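Local structure of deoxyhypusine hydroxylase (Homo sapiens, 4D50) at residues R29-F34 and L282-H287; L58-L63 and P90-E95; L197-G202 and Y216-L221. The protein hydroxylates the deoxyhypusine side chain of translation initiation factor eIF5A with a di-iron centre, completing the formation of hypusine. All coordinates share one frame; numbering follows the deposited sequence. Where two conformers were deposited one is given.

Contact 1 (R29-F34 and L282-H287); sequences RFRALF and LDMYEH. With GAI (guanidine), chain F.
With CG opposite its carbonyl carbon (chi1 -83°) and the chain stretched from CG to NE, Arg31 reaches across to His287, whose ring is swung to the side opposite its own backbone N (chi1 167°). The guanidinium lies flat on the imidazole, centres 3.9 Å apart and planes 23° from parallel. The stack is offset: CZ of Arg31 sits 3.4 Å from ND1 of His287, near the rim of the ring. Met284 takes the opposite face with its bent chain, so the flat group is clasped between a thioether and an imidazole. None of this is hydrogen bonding. Arg31 NH2 comes to 3.0 Å from Met284 SD and 3.1 Å from His287 CB, both shorter than usual, so their exact lengths are doubtful. Beside the clasp, Met284 CE rests against Phe30 CB at 4.1 Å. Were Arg31 replaced by an alanine, the His287 ring would probably lose its stacking partner and the Met284 sulfur the group it lies against. On the same helix Asp283 faces a bound guanidine: its OD1 accepts from N1 of the guanidine at 2.7 Å, and more weakly from N3. Arg31 and His287 thus fasten helix 26-39 to helix 272-289 almost at right angles, a surface junction between the first and last parts of a HEAT-repeat alpha-solenoid whose halves close around the iron site.

Contact 2 (L58-L63 and P90-E95); sequences LLKHEL and PMVRHE. With FE (Fe (III) ion), chain C; FE (Fe (III) ion), chain D; PER (peroxide ion), chain E.
His61 and Glu95 meet edge to carboxylate across the contact, yet each holds a different iron, and a peroxide caught as an intermediate spans the two metals. NE2 of His61 binds one iron at 2.3 Å, with His245 and Glu246 on the same ion; NE2 of His94 and OE1 of Glu95 (2.1 Å) bind the other, along with His212. Peroxide O2 goes to the first iron and O1 to the second, and water 2 makes a further bridge. The His61 ring is fixed from behind: ND1 gives a nearly straight bond of 2.7 Å (163°) to a lone pair of Leu58 O, which also takes the amide of Glu62. The two helices run side by side and parallel (6° apart, axes 8.3 Å), as equivalent helices of successive HEAT-like repeats do, and that spacing sets the first histidine of one beside the ligands of the next. In one of its two modelled conformers, Met91 lays its CE over the centre of the His61 ring, a CH-pi contact at 3.5 Å from the centroid. Away from the metals, Val92 CG2 wedges against Lys60 CB at 3.9 Å, and Lys60 continues to a salt bridge with Glu89.

Contact 3 (L197-G202 and Y216-L221); sequences LALAEG and YVLGQL
Leu199 does most of the touching here, and every contact across the two helices is apolar. It meets Leu218 flank to flank, the two side chains sliding past each other in opposite directions with Leu218 CD2 pressed on Leu199 CB at 3.6 Å. Chi1 of -83° sets CG of Leu199 opposite the carbonyl carbon and aims the branch at the other helix, where its two methyls meet different partners. CD2 reaches Val217 CG2 at 3.8 Å, the side chains crossing at about a right angle, while CD1 goes the other way to Leu221 CD2 at 4.2 Å. The second methyl of Leu218, CD1, settles against the backbone of Ala200, 4.0 Å from its CA, where the small side chain probably lets the leucine come close.

The helices run nearly antiparallel, 161° between directions and 10.2 Å between axes, and they join the third HEAT-like repeat to the fourth. Helix 177-190 closes the same core, with Met184 lying against both Leu199 and Val217, and Leu230 of helix 227-235 packs on Leu218.

Hydrogen bonding stays within each helix. Leu221 N binds Val217 O at 2.8 Å, and on the other segment Gly202 N returns to Leu199 O, a tighter turn than the alpha-helical one, at 2.7 Å.

The polar side chains find their partners outside the two segments. Glu201 makes a salt bridge to Arg167, and Gln220 holds Arg188 and Ser151 while its CG lies over one face of the Tyr216 ring. The hydroxyl of that tyrosine is hydrogen-bonded to the hydroxyl of Tyr65 on helix 57-70, a bond that links this group of repeats to the other.

Along the chain, contact 1 takes its two segments from near the ends, and contacts 2 and 3 follow one another between them. Contact 2 lies closest to the middle of the molecule. Its centre is about 18 Å from that of contact 1 and 21 Å from that of contact 3, while contacts 1 and 3 are 23 Å apart. Contacts 1 and 2 touch directly: Phe30, Leu33 and Phe34 of helix 26-39 pack on Glu62 of helix 57-70, next to an iron-binding histidine. Contact 3 belongs to the other group of HEAT repeats, with about 7 Å between nearest atoms of contacts 2 and 3. The two groups supply the iron ligands together.

Contact 1 (R29-F34 and L282-H287)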
loop_
_atom_site.group_PDB
_atom_site.type_symbol
_atom_site.label_atom_id
_atom_site.label_comp_id
_atom_site.label_asym_id
_atom_site.label_seq_id
_atom_site.Cartn_x
_atom_site.Cartn_y
_atom_site.Cartn_z
ATOM N N ARG A 29 11.689 13.203 0.165
ATOM C CA ARG A 29 11.556 12.325 1.288
ATOM C C ARG A 29 10.972 10.993 0.838
ATOM O O ARG A 29 11.354 9.963 1.380
ATOM C CB ARG A 29 10.700 12.985 2.333
ATOM C CG ARG A 29 11.204 14.393 2.803
ATOM C CD ARG A 29 10.211 15.036 3.741
ATOM N NE ARG A 29 10.230 14.423 5.045
ATOM C CZ ARG A 29 9.397 14.639 6.033
ATOM N NH1 ARG A 29 8.415 15.531 5.918
ATOM N NH2 ARG A 29 9.537 14.021 7.188
ATOM N N PHE A 30 10.123 10.950 -0.208
ATOM C CA PHE A 30 9.674 9.628 -0.733
ATOM C C PHE A 30 10.770 8.853 -1.348
ATOM O O PHE A 30 10.917 7.646 -1.153
ATOM C CB PHE A 30 8.519 9.778 -1.752
ATOM C CG PHE A 30 7.180 9.746 -1.110
ATOM C CD1 PHE A 30 6.794 10.767 -0.273
ATOM C CD2 PHE A 30 6.325 8.675 -1.315
ATOM C CE1 PHE A 30 5.562 10.752 0.341
ATOM C CE2 PHE A 30 5.114 8.638 -0.668
ATOM C CZ PHE A 30 4.726 9.685 0.153
ATOM N N ARG A 31 11.608 9.560 -2.082
ATOM C CA ARG A 31 12.759 8.962 -2.717
ATOM C C ARG A 31 13.665 8.400 -1.680
ATOM O O ARG A 31 14.138 7.279 -1.852
ATOM C CB ARG A 31 13.563 9.996 -3.523
ATOM C CG ARG A 31 12.994 10.220 -4.871
ATOM C CD ARG A 31 13.707 11.380 -5.576
ATOM N NE ARG A 31 12.811 11.886 -6.603
ATOM C CZ ARG A 31 12.519 11.220 -7.723
ATOM N NH1 ARG A 31 13.104 10.051 -8.006
ATOM N NH2 ARG A 31 11.649 11.733 -8.579
ATOM N N ALA A 32 13.898 9.136 -0.612
ATOM C CA ALA A 32 14.754 8.615 0.514
ATOM C C ALA A 32 14.160 7.355 1.117
ATOM O O ALA A 32 14.830 6.357 1.406
ATOM C CB ALA A 32 14.921 9.681 1.560
ATOM N N LEU A 33 12.865 7.430 1.405
ATOM C CA LEU A 33 12.168 6.309 1.985
ATOM C C LEU A 33 12.278 5.037 1.157
ATOM O O LEU A 33 12.581 4.003 1.682
ATOM C CB LEU A 33 10.669 6.636 2.185
ATOM C CG LEU A 33 9.769 5.458 2.604
ATOM C CD1 LEU A 33 10.192 4.860 3.964
ATOM C CD2 LEU A 33 8.308 5.899 2.629
ATOM N N PHE A 34 11.970 5.075 -0.158
ATOM C CA PHE A 34 12.061 3.907 -0.961
ATOM C C PHE A 34 13.488 3.430 -1.177
ATOM O O PHE A 34 13.730 2.236 -1.284
ATOM C CB PHE A 34 11.251 4.072 -2.249
ATOM C CG PHE A 34 9.783 3.959 -1.977
ATOM C CD1 PHE A 34 9.200 2.700 -1.647
ATOM C CD2 PHE A 34 8.991 5.068 -1.987
ATOM C CE1 PHE A 34 7.863 2.581 -1.316
ATOM C CE2 PHE A 34 7.639 4.946 -1.647
ATOM C CZ PHE A 34 7.103 3.714 -1.318
ATOM N N LEU A 282 2.962 13.786 -9.853
ATOM C CA LEU A 282 3.403 14.753 -10.869
ATOM C C LEU A 282 4.892 14.988 -10.780
ATOM O O LEU A 282 5.539 15.062 -11.805
ATOM C CB LEU A 282 2.616 16.040 -10.761
ATOM C CG LEU A 282 1.118 15.912 -11.127
ATOM C CD1 LEU A 282 0.304 17.090 -10.656
ATOM C CD2 LEU A 282 0.846 15.622 -12.611
ATOM N N ASP A 283 5.443 15.120 -9.562
ATOM C CA ASP A 283 6.872 15.302 -9.378
ATOM C C ASP A 283 7.664 14.145 -9.905
ATOM O O ASP A 283 8.717 14.362 -10.466
ATOM C CB ASP A 283 7.276 15.574 -7.916
ATOM C CG ASP A 283 6.867 16.973 -7.417
ATOM O OD1 ASP A 283 6.392 17.830 -8.166
ATOM O OD2 ASP A 283 6.930 17.179 -6.197
ATOM N N MET A 284 7.132 12.929 -9.817
ATOM C CA MET A 284 7.888 11.782 -10.332
ATOM C C MET A 284 7.919 11.809 -11.847
ATOM O O MET A 284 8.907 11.448 -12.464
ATOM C CB MET A 284 7.343 10.467 -9.793
ATOM C CG MET A 284 7.426 10.399 -8.268
ATOM S SD MET A 284 9.074 10.517 -7.570
ATOM C CE MET A 284 8.789 10.683 -5.787
ATOM N N TYR A 285 6.809 12.216 -12.443
ATOM C CA TYR A 285 6.756 12.333 -13.906
ATOM C C TYR A 285 7.742 13.388 -14.385
ATOM O O TYR A 285 8.482 13.148 -15.354
ATOM C CB TYR A 285 5.373 12.656 -14.401
ATOM C CG TYR A 285 5.365 12.952 -15.883
ATOM C CD1 TYR A 285 5.647 11.970 -16.784
ATOM C CD2 TYR A 285 5.194 14.263 -16.360
ATOM C CE1 TYR A 285 5.695 12.234 -18.137
ATOM C CE2 TYR A 285 5.260 14.547 -17.710
ATOM C CZ TYR A 285 5.491 13.523 -18.584
ATOM O OH TYR A 285 5.530 13.746 -19.929
ATOM N N GLU A 286 7.753 14.548 -13.713
ATOM C CA GLU A 286 8.729 15.575 -14.013
ATOM C C GLU A 286 10.158 15.053 -13.848
ATOM O O GLU A 286 11.017 15.358 -14.666
ATOM C CB GLU A 286 8.525 16.836 -13.151
ATOM C CG GLU A 286 7.230 17.608 -13.425
ATOM C CD GLU A 286 7.006 17.947 -14.888
ATOM O OE1 GLU A 286 7.958 18.449 -15.477
ATOM O OE2 GLU A 286 5.909 17.683 -15.466
ATOM N N HIS A 287 10.436 14.237 -12.838
ATOM C CA HIS A 287 11.803 13.764 -12.658
ATOM C C HIS A 287 12.236 12.938 -13.854
ATOM O O HIS A 287 13.333 13.125 -14.388
ATOM C CB HIS A 287 11.948 12.934 -11.404
ATOM C CG HIS A 287 13.238 12.173 -11.326
ATOM N ND1 HIS A 287 14.238 12.490 -10.426
ATOM C CD2 HIS A 287 13.688 11.104 -12.033
ATOM C CE1 HIS A 287 15.248 11.644 -10.575
ATOM N NE2 HIS A 287 14.938 10.791 -11.541
HETATM C C GAI F . 4.072 18.911 -9.779
HETATM N N1 GAI F . 5.113 18.521 -10.396
HETATM N N2 GAI F . 3.245 19.703 -10.416
HETATM N N3 GAI F . 3.757 18.531 -8.540
#

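Contact 2 (L58-L63 and P90-E95)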
loop_
_atom_site.group_PDB
_atom_site.type_symbol
_atom_site.label_atom_id
_atom_site.label_comp_id
_atom_site.label_asym_id
_atom_site.label_seq_id
_atom_site.Cartn_x
_atom_site.Cartn_y
_atom_site.Cartn_z
ATOM N N LEU A 58 -0.071 10.683 4.597
ATOM C CA LEU A 58 0.465 10.047 3.366
ATOM C C LEU A 58 1.885 9.509 3.612
ATOM O O LEU A 58 2.156 8.303 3.432
ATOM C CB LEU A 58 0.497 10.986 2.169
ATOM C CG LEU A 58 1.022 10.300 0.916
ATOM C CD1 LEU A 58 0.063 9.224 0.420
ATOM C CD2 LEU A 58 1.227 11.278 -0.239
ATOM N N LEU A 59 2.760 10.369 4.112
ATOM C CA LEU A 59 4.124 9.891 4.339
ATOM C C LEU A 59 4.125 8.788 5.396
ATOM O O LEU A 59 4.705 7.746 5.201
ATOM C CB LEU A 59 5.051 11.051 4.721
ATOM C CG LEU A 59 6.504 10.616 4.912
ATOM C CD1 LEU A 59 7.190 10.042 3.697
ATOM C CD2 LEU A 59 7.278 11.873 5.428
ATOM N N LYS A 60 3.423 8.991 6.517
ATOM C CA LYS A 60 3.478 8.027 7.619
ATOM C C LYS A 60 2.979 6.623 7.251
ATOM O O LYS A 60 3.550 5.617 7.655
ATOM C CB LYS A 60 2.696 8.523 8.810
ATOM C CG LYS A 60 3.362 9.643 9.597
ATOM C CD LYS A 60 2.604 9.943 10.894
ATOM C CE LYS A 60 1.297 10.632 10.629
ATOM N NZ LYS A 60 0.630 11.154 11.841
ATOM N N HIS A 61 1.951 6.570 6.456
ATOM C CA HIS A 61 1.417 5.288 6.013
ATOM C C HIS A 61 2.352 4.609 5.014
ATOM O O HIS A 61 2.475 3.368 5.036
ATOM C CB HIS A 61 -0.030 5.445 5.566
ATOM C CG HIS A 61 -0.226 5.371 4.085
ATOM N ND1 HIS A 61 0.324 6.279 3.211
ATOM C CD2 HIS A 61 -0.872 4.441 3.337
ATOM C CE1 HIS A 61 -0.057 5.953 1.971
ATOM N NE2 HIS A 61 -0.749 4.815 2.029
ATOM N N GLU A 62 3.113 5.382 4.238
ATOM C CA GLU A 62 4.147 4.794 3.328
ATOM C C GLU A 62 5.323 4.178 4.174
ATOM O O GLU A 62 5.940 3.149 3.825
ATOM C CB GLU A 62 4.658 5.851 2.398
ATOM C CG GLU A 62 4.927 5.435 0.964
ATOM C CD GLU A 62 3.634 5.238 0.191
ATOM O OE1 GLU A 62 2.761 6.128 0.189
ATOM O OE2 GLU A 62 3.460 4.112 -0.299
ATOM N N LEU A 63 5.619 4.847 5.262
ATOM C CA LEU A 63 6.631 4.316 6.179
ATOM C C LEU A 63 6.214 2.954 6.576
ATOM O O LEU A 63 7.031 2.014 6.657
ATOM C CB LEU A 63 6.803 5.159 7.422
ATOM C CG LEU A 63 7.063 6.660 7.253
ATOM C CD1 LEU A 63 7.027 7.312 8.603
ATOM C CD2 LEU A 63 8.391 6.872 6.612
ATOM N N PRO A 90 -6.669 6.558 10.583
ATOM C CA PRO A 90 -7.041 5.183 10.173
ATOM C C PRO A 90 -6.116 4.546 9.084
ATOM O O PRO A 90 -5.758 3.365 9.147
ATOM C CB PRO A 90 -8.457 5.368 9.600
ATOM C CG PRO A 90 -9.015 6.548 10.317
ATOM C CD PRO A 90 -7.851 7.457 10.585
ATOM N N MET A 91 -5.819 5.337 8.082
ATOM C CA MET A 91 -4.974 4.936 6.962
ATOM C C MET A 91 -3.582 4.509 7.462
ATOM O O MET A 91 -2.965 3.569 6.923
ATOM C CB MET A 91 -4.908 6.133 6.015
ATOM C CG MET A 91 -3.804 6.247 5.019
ATOM S SD MET A 91 -4.167 7.803 4.157
ATOM C CE MET A 91 -2.923 7.677 2.893
ATOM N N VAL A 92 -3.104 5.198 8.490
ATOM C CA VAL A 92 -1.810 4.929 9.015
ATOM C C VAL A 92 -1.883 3.628 9.866
ATOM O O VAL A 92 -1.013 2.751 9.767
ATOM C CB VAL A 92 -1.277 6.121 9.822
ATOM C CG1 VAL A 92 -0.026 5.736 10.508
ATOM C CG2 VAL A 92 -0.960 7.290 8.859
ATOM N N ARG A 93 -2.913 3.519 10.702
ATOM C CA ARG A 93 -3.044 2.374 11.584
ATOM C C ARG A 93 -3.311 1.145 10.751
ATOM O O ARG A 93 -2.763 0.066 11.055
ATOM C CB ARG A 93 -4.164 2.605 12.667
ATOM C CG ARG A 93 -3.854 3.796 13.619
ATOM C CD ARG A 93 -4.988 4.025 14.636
ATOM N NE ARG A 93 -5.144 2.782 15.388
ATOM C CZ ARG A 93 -6.260 2.168 15.750
ATOM N NH1 ARG A 93 -7.459 2.686 15.531
ATOM N NH2 ARG A 93 -6.164 0.989 16.361
ATOM N N HIS A 94 -4.139 1.280 9.715
ATOM C CA HIS A 94 -4.420 0.152 8.804
ATOM C C HIS A 94 -3.104 -0.326 8.222
ATOM O O HIS A 94 -2.785 -1.573 8.251
ATOM C CB HIS A 94 -5.429 0.496 7.686
ATOM C CG HIS A 94 -4.939 0.170 6.331
ATOM N ND1 HIS A 94 -4.856 -1.119 5.845
ATOM C CD2 HIS A 94 -4.483 0.980 5.361
ATOM C CE1 HIS A 94 -4.324 -1.078 4.638
ATOM N NE2 HIS A 94 -4.106 0.186 4.319
ATOM N N GLU A 95 -2.306 0.606 7.739
ATOM C CA GLU A 95 -1.078 0.237 7.046
ATOM C C GLU A 95 -0.112 -0.512 7.983
ATOM O O GLU A 95 0.600 -1.421 7.572
ATOM C CB GLU A 95 -0.371 1.441 6.365
ATOM C CG GLU A 95 0.394 1.071 5.136
ATOM C CD GLU A 95 -0.480 0.581 3.999
ATOM O OE1 GLU A 95 -1.511 1.243 3.610
ATOM O OE2 GLU A 95 -0.236 -0.567 3.505
HETATM FE FE FE C . -3.215 1.066 2.465
HETATM FE FE FE D . -2.288 4.095 0.430
HETATM O O1 PER E . -3.688 3.234 2.661
HETATM O O2 PER E . -4.082 4.328 1.647
HETATM O O HOH W 1 -2.597 -0.921 1.822
HETATM O O HOH W 2 -1.994 1.771 0.853
HETATM O O HOH W 3 -0.626 3.806 -0.918
#

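Contact 3 (L197-G202 and Y216-L221)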
loop_
_atom_site.group_PDB
_atom_site.type_symbol
_atom_site.label_atom_id
_atom_site.label_comp_id
_atom_site.label_asym_id
_atom_site.label_seq_id
_atom_site.Cartn_x
_atom_site.Cartn_y
_atom_site.Cartn_z
ATOM N N LEU A 197 -10.943 -4.214 -16.234
ATOM C CA LEU A 197 -12.293 -3.742 -16.030
ATOM C C LEU A 197 -13.085 -4.474 -14.993
ATOM O O LEU A 197 -14.006 -3.905 -14.387
ATOM C CB LEU A 197 -12.993 -3.741 -17.406
ATOM C CG LEU A 197 -12.302 -3.039 -18.552
ATOM C CD1 LEU A 197 -13.078 -3.392 -19.804
ATOM C CD2 LEU A 197 -12.332 -1.525 -18.335
ATOM N N ALA A 198 -12.859 -5.796 -14.825
ATOM C CA ALA A 198 -13.469 -6.508 -13.758
ATOM C C ALA A 198 -13.009 -5.921 -12.363
ATOM O O ALA A 198 -13.805 -5.625 -11.517
ATOM C CB ALA A 198 -13.161 -7.964 -13.857
ATOM N N LEU A 199 -11.715 -5.674 -12.258
ATOM C CA LEU A 199 -11.137 -5.037 -11.072
ATOM C C LEU A 199 -11.853 -3.691 -10.834
ATOM O O LEU A 199 -12.302 -3.387 -9.714
ATOM C CB LEU A 199 -9.630 -4.899 -11.229
ATOM C CG LEU A 199 -8.882 -6.180 -10.862
ATOM C CD1 LEU A 199 -7.459 -6.082 -11.353
ATOM C CD2 LEU A 199 -8.815 -6.493 -9.356
ATOM N N ALA A 200 -12.017 -2.926 -11.919
ATOM C CA ALA A 200 -12.465 -1.528 -11.799
ATOM C C ALA A 200 -13.898 -1.490 -11.287
ATOM O O ALA A 200 -14.250 -0.518 -10.646
ATOM C CB ALA A 200 -12.318 -0.752 -13.074
ATOM N N GLU A 201 -14.680 -2.525 -11.568
ATOM C CA GLU A 201 -16.039 -2.668 -10.975
ATOM C C GLU A 201 -15.956 -2.695 -9.487
ATOM O O GLU A 201 -16.885 -2.278 -8.815
ATOM C CB GLU A 201 -16.782 -3.885 -11.501
ATOM C CG GLU A 201 -17.044 -3.850 -12.998
ATOM C CD GLU A 201 -17.793 -5.105 -13.505
ATOM O OE1 GLU A 201 -18.888 -5.377 -13.031
ATOM O OE2 GLU A 201 -17.291 -5.776 -14.397
ATOM N N GLY A 202 -14.837 -3.185 -8.903
ATOM C CA GLY A 202 -14.751 -3.135 -7.463
ATOM C C GLY A 202 -14.651 -1.750 -6.847
ATOM O O GLY A 202 -14.798 -1.589 -5.632
ATOM N N TYR A 216 -4.965 0.150 -5.568
ATOM C CA TYR A 216 -3.565 -0.251 -5.535
ATOM C C TYR A 216 -3.255 -1.291 -6.634
ATOM O O TYR A 216 -2.294 -1.137 -7.406
ATOM C CB TYR A 216 -3.239 -0.775 -4.113
ATOM C CG TYR A 216 -1.901 -1.471 -3.928
ATOM C CD1 TYR A 216 -1.768 -2.869 -4.099
ATOM C CD2 TYR A 216 -0.753 -0.750 -3.523
ATOM C CE1 TYR A 216 -0.519 -3.521 -3.915
ATOM C CE2 TYR A 216 0.457 -1.404 -3.323
ATOM C CZ TYR A 216 0.571 -2.774 -3.549
ATOM O OH TYR A 216 1.803 -3.427 -3.290
ATOM N N VAL A 217 -4.077 -2.344 -6.739
ATOM C CA VAL A 217 -3.787 -3.379 -7.713
ATOM C C VAL A 217 -3.965 -2.879 -9.161
ATOM O O VAL A 217 -3.165 -3.268 -10.008
ATOM C CB VAL A 217 -4.577 -4.659 -7.563
ATOM C CG1 VAL A 217 -4.400 -5.290 -6.156
ATOM C CG2 VAL A 217 -6.012 -4.463 -7.747
ATOM N N LEU A 218 -4.878 -1.948 -9.380
ATOM C CA LEU A 218 -5.013 -1.286 -10.686
ATOM C C LEU A 218 -3.738 -0.479 -10.999
ATOM O O LEU A 218 -3.273 -0.475 -12.176
ATOM C CB LEU A 218 -6.301 -0.447 -10.769
ATOM C CG LEU A 218 -7.584 -1.247 -10.952
ATOM C CD1 LEU A 218 -8.813 -0.361 -10.722
ATOM C CD2 LEU A 218 -7.604 -2.064 -12.213
ATOM N N GLY A 219 -3.127 0.175 -10.017
ATOM C CA GLY A 219 -1.880 0.858 -10.175
ATOM C C GLY A 219 -0.727 -0.083 -10.427
ATOM O O GLY A 219 0.253 0.236 -11.162
ATOM N N GLN A 220 -0.815 -1.329 -9.914
ATOM C CA GLN A 220 0.249 -2.316 -10.159
ATOM C C GLN A 220 0.113 -2.884 -11.531
ATOM O O GLN A 220 1.151 -2.969 -12.262
ATOM C CB GLN A 220 0.142 -3.465 -9.152
ATOM C CG GLN A 220 0.533 -3.140 -7.755
ATOM C CD GLN A 220 0.620 -4.440 -6.936
ATOM O OE1 GLN A 220 -0.356 -5.179 -6.780
ATOM N NE2 GLN A 220 1.805 -4.724 -6.490
ATOM N N LEU A 221 -1.119 -3.248 -11.908
ATOM C CA LEU A 221 -1.443 -3.821 -13.223
ATOM C C LEU A 221 -1.131 -2.772 -14.311
ATOM O O LEU A 221 -0.569 -3.104 -15.365
ATOM C CB LEU A 221 -2.901 -4.160 -13.329
ATOM C CG LEU A 221 -3.399 -4.793 -14.620
ATOM C CD1 LEU A 221 -2.576 -6.038 -15.038
ATOM C CD2 LEU A 221 -4.826 -5.164 -14.433
#